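Local coordinates for RmpD (Hexulose-6-phosphate synthase) (Streptococcus mutans, PDB 3EXR), which is a TIM-barrel enzyme of the HUMPS family that forms a pair of identical chains, each folded as a barrel of eight parallel strands, at residues W85-C90 against E113-L118; G134-I139 against G168-V173; A92-M97 against Q128-A133; E117-W122 against I139-R144. All coordinates share one frame; numbering follows the deposited sequence.

Contact 1 of 4, residues W85-C90 against E113-L118; sequences WMTCIC and EIQVEL
Ile-114 and Cys-88 form the apolar centre of this parallel strand pair, methyl CG2 of Ile-114 lying 3.8 Å from SG of Cys-88. Ile-114 branches at CB, and its two arms serve both neighbours: CG2, anti to the backbone N, meets the cysteine, while CG1 turns the other way (chi1 -56°) and brings CD1 against CB of Met-86. Further along the same face, CG1 of Val-116 packs 3.6 Å from CB of Cys-90. The branched Ile-114 and the small Cys-88 let this face of the sheet lie close against helix 94-107. Between the strands runs the parallel ladder, whose bonds include Met-86 N to Glu-113 O (3.0 Å) and Glu-117 N to Cys-88 O (2.9 Å); Cys-90 N continues it with only a weak bond to Glu-117 O. The opposite face, with Trp-85, Thr-87, Gln-115 and Glu-117, is more polar. Here the Gln-115 amide lies against the Trp-85 indole with NE2 3.2 Å from CE3, the two planes 43° apart, and NE2 is bonded to Gln-137. CB and CG2 of Thr-87 rest on CG of Glu-117, while the threonine hydroxyl is held by Asp-64. At the polar edge, a water in the indole plane accepts from Trp-85 NE1 (2.9 Å) and donates to Glu-113 OE2 (2.8 Å); OE1 of that glutamate pairs with Arg-170. Strands 85-89 and 113-117, joined through helix 94-107, form a beta-alpha-beta unit: Ala-100 and Ile-104 of that helix pack on Ile-114, while strands 60-67 and 137-141 flank the pair.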
# COMPACT_ATOMS: atom_id res chain seq x y z
N TRP A 85 12.90 5.85 7.40
CA TRP A 85 11.94 4.85 7.79
C TRP A 85 11.01 4.59 6.62
O TRP A 85 10.68 5.51 5.91
CB TRP A 85 11.09 5.29 8.97
CG TRP A 85 11.90 5.59 10.21
CD1 TRP A 85 13.18 5.20 10.45
CD2 TRP A 85 11.47 6.34 11.35
NE1 TRP A 85 13.58 5.66 11.69
CE2 TRP A 85 12.55 6.37 12.26
CE3 TRP A 85 10.29 7.01 11.69
CZ2 TRP A 85 12.48 7.02 13.49
CZ3 TRP A 85 10.22 7.68 12.92
CH2 TRP A 85 11.31 7.68 13.79
N MET A 86 10.63 3.33 6.45
CA MET A 86 9.59 2.98 5.48
C MET A 86 8.53 2.12 6.17
O MET A 86 8.86 1.24 6.99
CB MET A 86 10.17 2.21 4.30
CG MET A 86 9.17 2.06 3.17
SD MET A 86 9.70 1.06 1.78
CE MET A 86 9.49 -0.63 2.39
N THR A 87 7.27 2.33 5.81
CA THR A 87 6.21 1.46 6.29
C THR A 87 5.99 0.22 5.43
O THR A 87 6.04 0.26 4.19
CB THR A 87 4.86 2.21 6.46
OG1 THR A 87 4.44 2.76 5.21
CG2 THR A 87 4.99 3.39 7.47
N CYS A 88 5.70 -0.89 6.11
CA CYS A 88 5.14 -2.08 5.47
C CYS A 88 3.79 -2.31 6.09
O CYS A 88 3.63 -2.16 7.33
CB CYS A 88 5.98 -3.32 5.75
SG CYS A 88 7.47 -3.51 4.78
N ILE A 89 2.81 -2.66 5.25
CA ILE A 89 1.50 -3.06 5.75
C ILE A 89 1.68 -4.37 6.54
O ILE A 89 2.54 -5.19 6.22
CB ILE A 89 0.48 -3.17 4.56
CG1 ILE A 89 -0.98 -3.28 5.07
CG2 ILE A 89 0.84 -4.28 3.59
CD1 ILE A 89 -1.43 -2.02 5.81
N CYS A 90 0.88 -4.57 7.57
CA CYS A 90 1.04 -5.74 8.43
C CYS A 90 0.75 -7.05 7.71
O CYS A 90 1.13 -8.12 8.20
CB CYS A 90 0.17 -5.59 9.69
SG CYS A 90 -1.58 -5.27 9.35
N GLU A 113 15.14 1.86 8.93
CA GLU A 113 14.23 0.99 9.66
C GLU A 113 12.91 0.80 8.92
O GLU A 113 12.48 1.68 8.14
CB GLU A 113 13.87 1.63 11.01
CG GLU A 113 14.97 1.67 12.05
CD GLU A 113 14.41 1.84 13.45
OE1 GLU A 113 13.53 1.05 13.85
OE2 GLU A 113 14.85 2.78 14.13
N ILE A 114 12.26 -0.32 9.24
CA ILE A 114 10.91 -0.63 8.82
C ILE A 114 9.94 -0.39 9.99
O ILE A 114 10.28 -0.60 11.18
CB ILE A 114 10.82 -2.09 8.29
CG1 ILE A 114 11.83 -2.29 7.15
CG2 ILE A 114 9.41 -2.46 7.85
CD1 ILE A 114 11.68 -1.38 5.97
N GLN A 115 8.75 0.10 9.63
CA GLN A 115 7.65 0.30 10.58
C GLN A 115 6.46 -0.50 10.06
O GLN A 115 6.13 -0.42 8.89
CB GLN A 115 7.24 1.77 10.63
CG GLN A 115 8.37 2.78 10.87
CD GLN A 115 7.83 4.20 10.90
OE1 GLN A 115 7.27 4.66 9.90
NE2 GLN A 115 7.93 4.87 12.07
N VAL A 116 5.77 -1.21 10.96
CA VAL A 116 4.60 -1.98 10.59
C VAL A 116 3.32 -1.14 10.81
O VAL A 116 2.97 -0.74 11.93
CB VAL A 116 4.46 -3.28 11.37
CG1 VAL A 116 3.26 -4.08 10.85
CG2 VAL A 116 5.72 -4.13 11.23
N GLU A 117 2.61 -0.91 9.72
CA GLU A 117 1.30 -0.25 9.71
C GLU A 117 0.20 -1.23 10.07
O GLU A 117 0.02 -2.24 9.40
CB GLU A 117 1.05 0.38 8.32
CG GLU A 117 1.66 1.79 8.17
CD GLU A 117 0.87 2.91 8.84
OE1 GLU A 117 -0.13 2.61 9.52
OE2 GLU A 117 1.24 4.09 8.68
N LEU A 118 -0.50 -0.94 11.16
CA LEU A 118 -1.47 -1.86 11.75
C LEU A 118 -2.87 -1.59 11.23
O LEU A 118 -3.45 -0.55 11.55
CB LEU A 118 -1.42 -1.77 13.28
CG LEU A 118 -0.07 -2.11 13.92
CD1 LEU A 118 -0.13 -1.87 15.41
CD2 LEU A 118 0.34 -3.55 13.69
O HOH W 1 16.16 4.92 12.90

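Contact 2 of 4, residues G134-I139 against G168-V173; sequences GISQAI and GFRVSV
Strands 137-139 and 170-173 run parallel, their axes 4.8 Å apart at closest approach and at an angle of 19°, laced by the bonds Arg-170 N to Ser-136 O, Ala-138 N to Arg-170 O and Ser-172 N to Ala-138 O. Beside this ladder, Arg-170 doubles its hold on Ser-136: NH2 donates to the serine OG at 2.9 Å, with the oxygen only 4° out of the guanidinium plane. The serine hydroxyl lies between its own N and carbonyl carbon (chi1 64°), which turns it to meet the arginine. One guanidinium face receives CG of Gln-137, 3.8 Å above the plane and offset toward the rim, so a long flexible side chain is fixed both in its plane and across it. A water accepts from Arg-170 NE and donates to Gly-168 O, and the arginine also makes a cation-pi contact with Phe-191. A second water joins Gln-137 OE1, Arg-170 O and Ser-172 OG, the last at 2.7 Å; OE1 is bonded to Gln-115 too. Next along this face, the small Ser-172 leaves room for CD1 of Ile-139, 3.6 Å from its CB. On the other face, Phe-169 brings CD1 to 3.8 Å from CB of Ala-138, where a methyl admits the ring, and Gln-137 N lies at the ring edge. Gly-134 and Gly-168 each end a helix in a Schellman motif, their positive phi favouring glycine. This helix-to-strand passage, met twice side by side, belongs to the alpha-to-beta turns where neighbouring strands enter a TIM barrel.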
# COMPACT_ATOMS: atom_id res chain seq x y z
N GLY A 134 13.51 -8.58 13.34
CA GLY A 134 14.30 -7.37 13.58
C GLY A 134 13.55 -6.06 13.34
O GLY A 134 14.15 -5.02 13.21
N ILE A 135 12.23 -6.14 13.30
CA ILE A 135 11.38 -4.98 13.10
C ILE A 135 10.63 -4.64 14.39
O ILE A 135 9.82 -5.42 14.92
CB ILE A 135 10.44 -5.23 11.90
CG1 ILE A 135 11.30 -5.36 10.62
CG2 ILE A 135 9.37 -4.11 11.77
CD1 ILE A 135 10.63 -5.97 9.45
N SER A 136 10.89 -3.43 14.89
CA SER A 136 10.44 -3.08 16.24
C SER A 136 9.77 -1.74 16.33
O SER A 136 9.77 -1.13 17.38
CB SER A 136 11.60 -3.18 17.23
OG SER A 136 12.62 -2.26 16.95
N GLN A 137 9.20 -1.27 15.21
CA GLN A 137 8.30 -0.12 15.19
C GLN A 137 6.96 -0.53 14.62
O GLN A 137 6.89 -1.28 13.63
CB GLN A 137 8.86 1.02 14.35
CG GLN A 137 10.03 1.75 14.95
CD GLN A 137 10.22 3.11 14.31
OE1 GLN A 137 9.32 3.95 14.37
NE2 GLN A 137 11.40 3.35 13.71
N ALA A 138 5.90 -0.01 15.23
CA ALA A 138 4.53 -0.26 14.78
C ALA A 138 3.73 1.02 14.86
O ALA A 138 3.92 1.82 15.77
CB ALA A 138 3.88 -1.33 15.62
N ILE A 139 2.81 1.19 13.89
CA ILE A 139 1.98 2.39 13.84
C ILE A 139 0.55 1.99 14.17
O ILE A 139 -0.08 1.22 13.43
CB ILE A 139 1.96 3.01 12.40
CG1 ILE A 139 3.36 3.10 11.76
CG2 ILE A 139 1.24 4.33 12.42
CD1 ILE A 139 4.37 3.81 12.55
N GLY A 168 8.09 -4.74 23.40
CA GLY A 168 9.35 -4.22 22.88
C GLY A 168 9.23 -3.32 21.65
O GLY A 168 10.25 -2.92 21.09
N PHE A 169 8.01 -2.98 21.24
CA PHE A 169 7.82 -2.01 20.15
C PHE A 169 8.01 -0.56 20.55
O PHE A 169 7.59 -0.12 21.66
CB PHE A 169 6.44 -2.15 19.49
CG PHE A 169 6.30 -3.38 18.63
CD1 PHE A 169 6.68 -3.36 17.29
CD2 PHE A 169 5.82 -4.56 19.16
CE1 PHE A 169 6.56 -4.50 16.48
CE2 PHE A 169 5.68 -5.70 18.38
CZ PHE A 169 6.04 -5.67 17.03
N ARG A 170 8.62 0.20 19.64
CA ARG A 170 8.47 1.65 19.64
C ARG A 170 7.20 1.94 18.85
O ARG A 170 7.16 1.71 17.64
CB ARG A 170 9.70 2.34 19.03
CG ARG A 170 10.86 2.51 20.04
CD ARG A 170 12.21 2.77 19.35
NE ARG A 170 12.56 1.63 18.51
CZ ARG A 170 13.11 1.68 17.30
NH1 ARG A 170 13.49 2.82 16.76
NH2 ARG A 170 13.29 0.55 16.65
N VAL A 171 6.18 2.39 19.56
CA VAL A 171 4.85 2.56 19.00
C VAL A 171 4.58 4.03 18.65
O VAL A 171 4.75 4.94 19.44
CB VAL A 171 3.76 2.02 19.96
CG1 VAL A 171 2.36 2.29 19.45
CG2 VAL A 171 3.98 0.53 20.19
N SER A 172 4.19 4.25 17.40
CA SER A 172 3.69 5.54 16.97
C SER A 172 2.18 5.50 16.99
O SER A 172 1.58 4.47 16.65
CB SER A 172 4.14 5.84 15.54
OG SER A 172 5.51 5.97 15.45
N VAL A 173 1.54 6.60 17.42
CA VAL A 173 0.09 6.66 17.36
C VAL A 173 -0.36 7.78 16.41
O VAL A 173 0.35 8.78 16.22
CB VAL A 173 -0.56 6.85 18.77
CG1 VAL A 173 -0.29 5.70 19.69
CG2 VAL A 173 -0.07 8.14 19.41
O HOH W 2 12.09 -0.93 19.87
O HOH W 3 6.98 3.69 15.55

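Contact 3 of 4, residues A92-M97 against Q128-A133; sequences ATIPTM and QQWLDA
A Met-aromatic contact between Met-97 and Trp-130 joins the first turn of helix 94-107 to the last turn of helix 124-132. The sulfur SD stands 4.1 Å from the centroid of the five-membered ring, 40° off the ring normal, and makes its closest approach at CD1 (3.5 Å). Methyl CE continues alongside to 3.6 Å from NE1. The methionine chain is extended beyond CG (chi2 -174°), which gives it the length to reach the indole; its polarisable sulfur and unbranched shape suit it to meet an aromatic ring obliquely. These helices are consecutive members of the outer layer of the TIM barrel, and their large side chains also face the sheet: Met-97 and Trp-130 both touch Val-116 of strand 113-117, and Phe-169 packs on the indole. Ile-94 fills the next position between the helices. Its CD1 comes to the edge of the indole, near its plane, 3.8 Å from Trp-130 CD1, and also touches the backbone O of Gln-129 at 3.6 Å. The Ile-94 side chain crosses that of Gln-129 at about a right angle, resting on its aliphatic CB. The other branch, CG2, meets CB of Ala-133 at 4.1 Å, where a small residue lets the helices come together.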
# COMPACT_ATOMS: atom_id res chain seq x y z
N ALA A 92 2.05 -7.83 4.83
CA ALA A 92 3.29 -8.28 4.23
C ALA A 92 3.86 -9.47 4.99
O ALA A 92 3.82 -9.53 6.22
CB ALA A 92 4.30 -7.14 4.21
N THR A 93 4.39 -10.44 4.26
CA THR A 93 4.98 -11.60 4.90
C THR A 93 6.30 -11.26 5.58
O THR A 93 6.89 -10.21 5.31
CB THR A 93 5.24 -12.69 3.87
OG1 THR A 93 6.25 -12.22 2.97
CG2 THR A 93 3.96 -13.02 3.10
N ILE A 94 6.76 -12.17 6.43
CA ILE A 94 8.04 -12.02 7.11
C ILE A 94 9.20 -11.93 6.09
O ILE A 94 10.02 -11.05 6.21
CB ILE A 94 8.24 -13.15 8.19
CG1 ILE A 94 7.28 -12.93 9.37
CG2 ILE A 94 9.70 -13.19 8.65
CD1 ILE A 94 7.51 -11.65 10.12
N PRO A 95 9.26 -12.81 5.08
CA PRO A 95 10.31 -12.61 4.05
C PRO A 95 10.29 -11.23 3.37
O PRO A 95 11.35 -10.62 3.19
CB PRO A 95 10.06 -13.75 3.07
CG PRO A 95 9.39 -14.82 3.89
CD PRO A 95 8.51 -14.06 4.83
N THR A 96 9.11 -10.73 3.05
CA THR A 96 8.99 -9.39 2.46
C THR A 96 9.51 -8.31 3.44
O THR A 96 10.28 -7.40 3.06
CB THR A 96 7.54 -9.11 2.10
OG1 THR A 96 7.14 -9.93 1.00
CG2 THR A 96 7.34 -7.65 1.70
N MET A 97 9.09 -8.39 4.70
CA MET A 97 9.55 -7.41 5.71
C MET A 97 11.06 -7.50 5.95
O MET A 97 11.72 -6.47 6.05
CB MET A 97 8.81 -7.56 7.04
CG MET A 97 7.32 -7.21 6.98
SD MET A 97 6.67 -7.28 8.64
CE MET A 97 4.94 -6.81 8.39
N GLN A 128 4.99 -10.66 17.38
CA GLN A 128 6.25 -11.24 17.86
C GLN A 128 7.12 -11.70 16.67
O GLN A 128 8.34 -11.62 16.72
CB GLN A 128 5.99 -12.39 18.86
CG GLN A 128 7.25 -12.96 19.50
CD GLN A 128 7.96 -11.95 20.39
OE1 GLN A 128 7.35 -11.37 21.29
NE2 GLN A 128 9.23 -11.71 20.11
N GLN A 129 6.48 -12.15 15.60
CA GLN A 129 7.22 -12.52 14.39
C GLN A 129 7.94 -11.30 13.79
O GLN A 129 9.08 -11.41 13.35
CB GLN A 129 6.31 -13.17 13.37
CG GLN A 129 5.77 -14.51 13.78
CD GLN A 129 5.02 -15.09 12.63
OE1 GLN A 129 5.62 -15.48 11.62
NE2 GLN A 129 3.69 -15.09 12.73
N TRP A 130 7.30 -10.12 13.83
CA TRP A 130 7.95 -8.92 13.33
C TRP A 130 9.20 -8.63 14.17
O TRP A 130 10.27 -8.40 13.62
CB TRP A 130 7.00 -7.69 13.31
CG TRP A 130 5.68 -7.94 12.64
CD1 TRP A 130 5.44 -8.77 11.58
CD2 TRP A 130 4.42 -7.37 13.00
NE1 TRP A 130 4.10 -8.76 11.27
CE2 TRP A 130 3.45 -7.92 12.14
CE3 TRP A 130 4.00 -6.47 14.00
CZ2 TRP A 130 2.09 -7.58 12.21
CZ3 TRP A 130 2.66 -6.16 14.09
CH2 TRP A 130 1.72 -6.70 13.20
N LEU A 131 9.07 -8.69 15.49
CA LEU A 131 10.21 -8.43 16.39
C LEU A 131 11.36 -9.40 16.10
O LEU A 131 12.52 -8.99 16.01
CB LEU A 131 9.79 -8.56 17.86
CG LEU A 131 8.84 -7.48 18.40
CD1 LEU A 131 8.28 -7.89 19.74
CD2 LEU A 131 9.48 -6.10 18.53
N ASP A 132 11.00 -10.66 15.93
CA ASP A 132 12.01 -11.72 15.68
C ASP A 132 12.73 -11.49 14.38
O ASP A 132 13.88 -11.89 14.23
CB ASP A 132 11.36 -13.10 15.66
CG ASP A 132 10.86 -13.55 17.01
OD1 ASP A 132 11.21 -12.93 18.04
OD2 ASP A 132 10.08 -14.53 17.05
N ALA A 133 12.02 -10.84 13.44
CA ALA A 133 12.57 -10.48 12.12
C ALA A 133 13.36 -9.17 12.14
O ALA A 133 13.83 -8.72 11.09
CB ALA A 133 11.45 -10.43 11.06
O HOH W 4 2.83 -10.13 8.44

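Contact 4 of 4, residues E117-W122 against I139-R144; sequences ELYGDW and IYHQSR
Glu-117 pairs with Ile-139 in the single parallel bridge of this contact, and a bend at chi2 (-78°) folds its carboxylate over the isoleucine, OE1 lying 3.6 Å from CB. The model brings this acid too close to His-141 for their approach to be trusted. At Leu-118 the backbone N donates to Ile-139 O (3.2 Å) in the carbonyl plane. Beyond this the two chains part, and a water takes over: it donates to Leu-118 O at 2.7 Å and accepts from His-141 N at 3.0 Å. The leucine side chain spans two aromatics, CD1 against CD1 of Tyr-140 (4.0 Å) and CD2 over the centre of the Trp-122 indole. Tyr-119 comes next, placing CZ 3.6 Å above one face of the His-141 imidazole, offset toward the rim, the two rings oblique with planes 51° apart; its hydroxyl is bonded to Asp-69 of the second subunit. Trp-122 ends the run, CZ2 meeting CE1 of Tyr-140 edge against edge at 4.1 Å. The chemistry thus divides in two: Leu-118, Trp-122 and Tyr-140 pack together on the outer side, toward helix 155-167, while Glu-117, Tyr-119 and His-141 gather polar groups at the C-terminal ends of the strands, where TIM barrels characteristically carry their active sites.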
# COMPACT_ATOMS: atom_id res chain seq x y z
N GLU A 117 2.61 -0.91 9.72
CA GLU A 117 1.30 -0.25 9.71
C GLU A 117 0.20 -1.23 10.07
O GLU A 117 0.02 -2.24 9.40
CB GLU A 117 1.05 0.38 8.32
CG GLU A 117 1.66 1.79 8.17
CD GLU A 117 0.87 2.91 8.84
OE1 GLU A 117 -0.13 2.61 9.52
OE2 GLU A 117 1.24 4.09 8.68
N LEU A 118 -0.50 -0.94 11.16
CA LEU A 118 -1.47 -1.86 11.75
C LEU A 118 -2.87 -1.59 11.23
O LEU A 118 -3.45 -0.55 11.55
CB LEU A 118 -1.42 -1.77 13.28
CG LEU A 118 -0.07 -2.11 13.92
CD1 LEU A 118 -0.13 -1.87 15.41
CD2 LEU A 118 0.34 -3.55 13.69
N TYR A 119 -3.35 -2.51 10.39
CA TYR A 119 -4.71 -2.50 9.84
C TYR A 119 -5.33 -3.88 9.95
O TYR A 119 -4.66 -4.89 9.74
CB TYR A 119 -4.70 -2.08 8.36
CG TYR A 119 -4.49 -0.59 8.18
CD1 TYR A 119 -5.56 0.28 8.03
CD2 TYR A 119 -3.21 -0.02 8.23
CE1 TYR A 119 -5.37 1.63 7.87
CE2 TYR A 119 -3.01 1.34 8.10
CZ TYR A 119 -4.10 2.16 7.91
OH TYR A 119 -3.93 3.52 7.75
N GLY A 120 -6.63 -3.90 10.22
CA GLY A 120 -7.40 -5.14 10.24
C GLY A 120 -7.06 -6.03 11.42
O GLY A 120 -6.60 -5.52 12.46
N ASP A 121 -7.25 -7.33 11.25
CA ASP A 121 -7.17 -8.31 12.33
C ASP A 121 -5.78 -8.90 12.59
O ASP A 121 -5.58 -10.13 12.57
CB ASP A 121 -8.13 -9.47 12.03
CG ASP A 121 -9.55 -9.04 11.97
OD1 ASP A 121 -9.96 -8.21 12.82
OD2 ASP A 121 -10.31 -9.49 11.08
N TRP A 122 -4.82 -8.04 12.87
CA TRP A 122 -3.49 -8.50 13.21
C TRP A 122 -3.48 -9.05 14.63
O TRP A 122 -4.32 -8.67 15.45
CB TRP A 122 -2.45 -7.38 13.06
CG TRP A 122 -2.72 -6.25 13.96
CD1 TRP A 122 -3.53 -5.20 13.71
CD2 TRP A 122 -2.24 -6.09 15.30
NE1 TRP A 122 -3.56 -4.36 14.81
CE2 TRP A 122 -2.78 -4.89 15.80
CE3 TRP A 122 -1.37 -6.82 16.12
CZ2 TRP A 122 -2.50 -4.41 17.07
CZ3 TRP A 122 -1.11 -6.36 17.39
CH2 TRP A 122 -1.67 -5.16 17.85
N ILE A 139 2.81 1.19 13.89
CA ILE A 139 1.98 2.39 13.84
C ILE A 139 0.55 1.99 14.17
O ILE A 139 -0.08 1.22 13.43
CB ILE A 139 1.96 3.01 12.40
CG1 ILE A 139 3.36 3.10 11.76
CG2 ILE A 139 1.24 4.33 12.42
CD1 ILE A 139 4.37 3.81 12.55
N TYR A 140 0.04 2.53 15.27
CA TYR A 140 -1.30 2.23 15.76
C TYR A 140 -2.24 3.41 15.52
O TYR A 140 -1.92 4.54 15.90
CB TYR A 140 -1.25 1.87 17.27
CG TYR A 140 -2.53 1.26 17.78
CD1 TYR A 140 -2.65 -0.13 17.92
CD2 TYR A 140 -3.65 2.06 18.06
CE1 TYR A 140 -3.85 -0.71 18.33
CE2 TYR A 140 -4.85 1.48 18.47
CZ TYR A 140 -4.94 0.09 18.61
OH TYR A 140 -6.10 -0.48 19.03
N HIS A 141 -3.38 3.15 14.87
CA HIS A 141 -4.40 4.14 14.54
C HIS A 141 -5.55 4.09 15.51
O HIS A 141 -6.04 3.01 15.85
CB HIS A 141 -4.97 3.85 13.14
CG HIS A 141 -3.99 4.06 12.03
ND1 HIS A 141 -2.95 3.20 11.77
CD2 HIS A 141 -3.91 5.05 11.12
CE1 HIS A 141 -2.26 3.66 10.73
NE2 HIS A 141 -2.82 4.79 10.33
N GLN A 142 -6.02 5.27 15.94
CA GLN A 142 -7.26 5.29 16.71
C GLN A 142 -8.36 4.51 15.97
O GLN A 142 -8.49 4.57 14.73
CB GLN A 142 -7.74 6.71 17.00
CG GLN A 142 -8.74 6.69 18.15
CD GLN A 142 -9.43 8.01 18.43
OE1 GLN A 142 -9.19 9.02 17.76
NE2 GLN A 142 -10.32 8.00 19.44
N SER A 143 -9.14 3.74 16.72
CA SER A 143 -10.28 3.05 16.13
C SER A 143 -11.10 4.06 15.32
O SER A 143 -11.41 5.15 15.83
CB SER A 143 -11.11 2.40 17.24
OG SER A 143 -10.39 1.25 17.70
N ARG A 144 -11.37 3.72 14.05
CA ARG A 144 -11.88 4.69 13.09
C ARG A 144 -13.24 5.23 13.46
O ARG A 144 -13.53 6.40 13.24
CB ARG A 144 -11.92 4.05 11.70
CG ARG A 144 -12.26 4.96 10.52
CD ARG A 144 -11.39 6.21 10.36
NE ARG A 144 -9.93 5.98 10.28
CZ ARG A 144 -9.25 5.69 9.17
NH1 ARG A 144 -9.85 5.52 7.99
NH2 ARG A 144 -7.92 5.55 9.25
O HOH W 5 -0.43 5.85 8.75
O HOH W 6 -4.12 0.39 14.04

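Contacts 1, 4 and 2 follow one another round the barrel: strand 85-89 lies beside 113-117, then 137-141, then 170-174. Contact 1 and contact 2 have centres about 9 Å apart and meet through the backbone of Val-116 and Ile-139. Contact 4 shares Glu-117 and Leu-118 with contact 1 and Ile-139 with contact 2, each about 12 Å away between centres, and extends toward the C-terminal strand ends. Contact 3, in the helical layer outside, has its centre about 10 Å from that of contact 1, and Trp-130 reaches Leu-118 and Phe-169. Along the chain contact 1 closes before contact 2 opens, while contact 3 alternates with contact 1. Together the contacts tie three neighbouring strand pairs to the adjoining helices of the barrel.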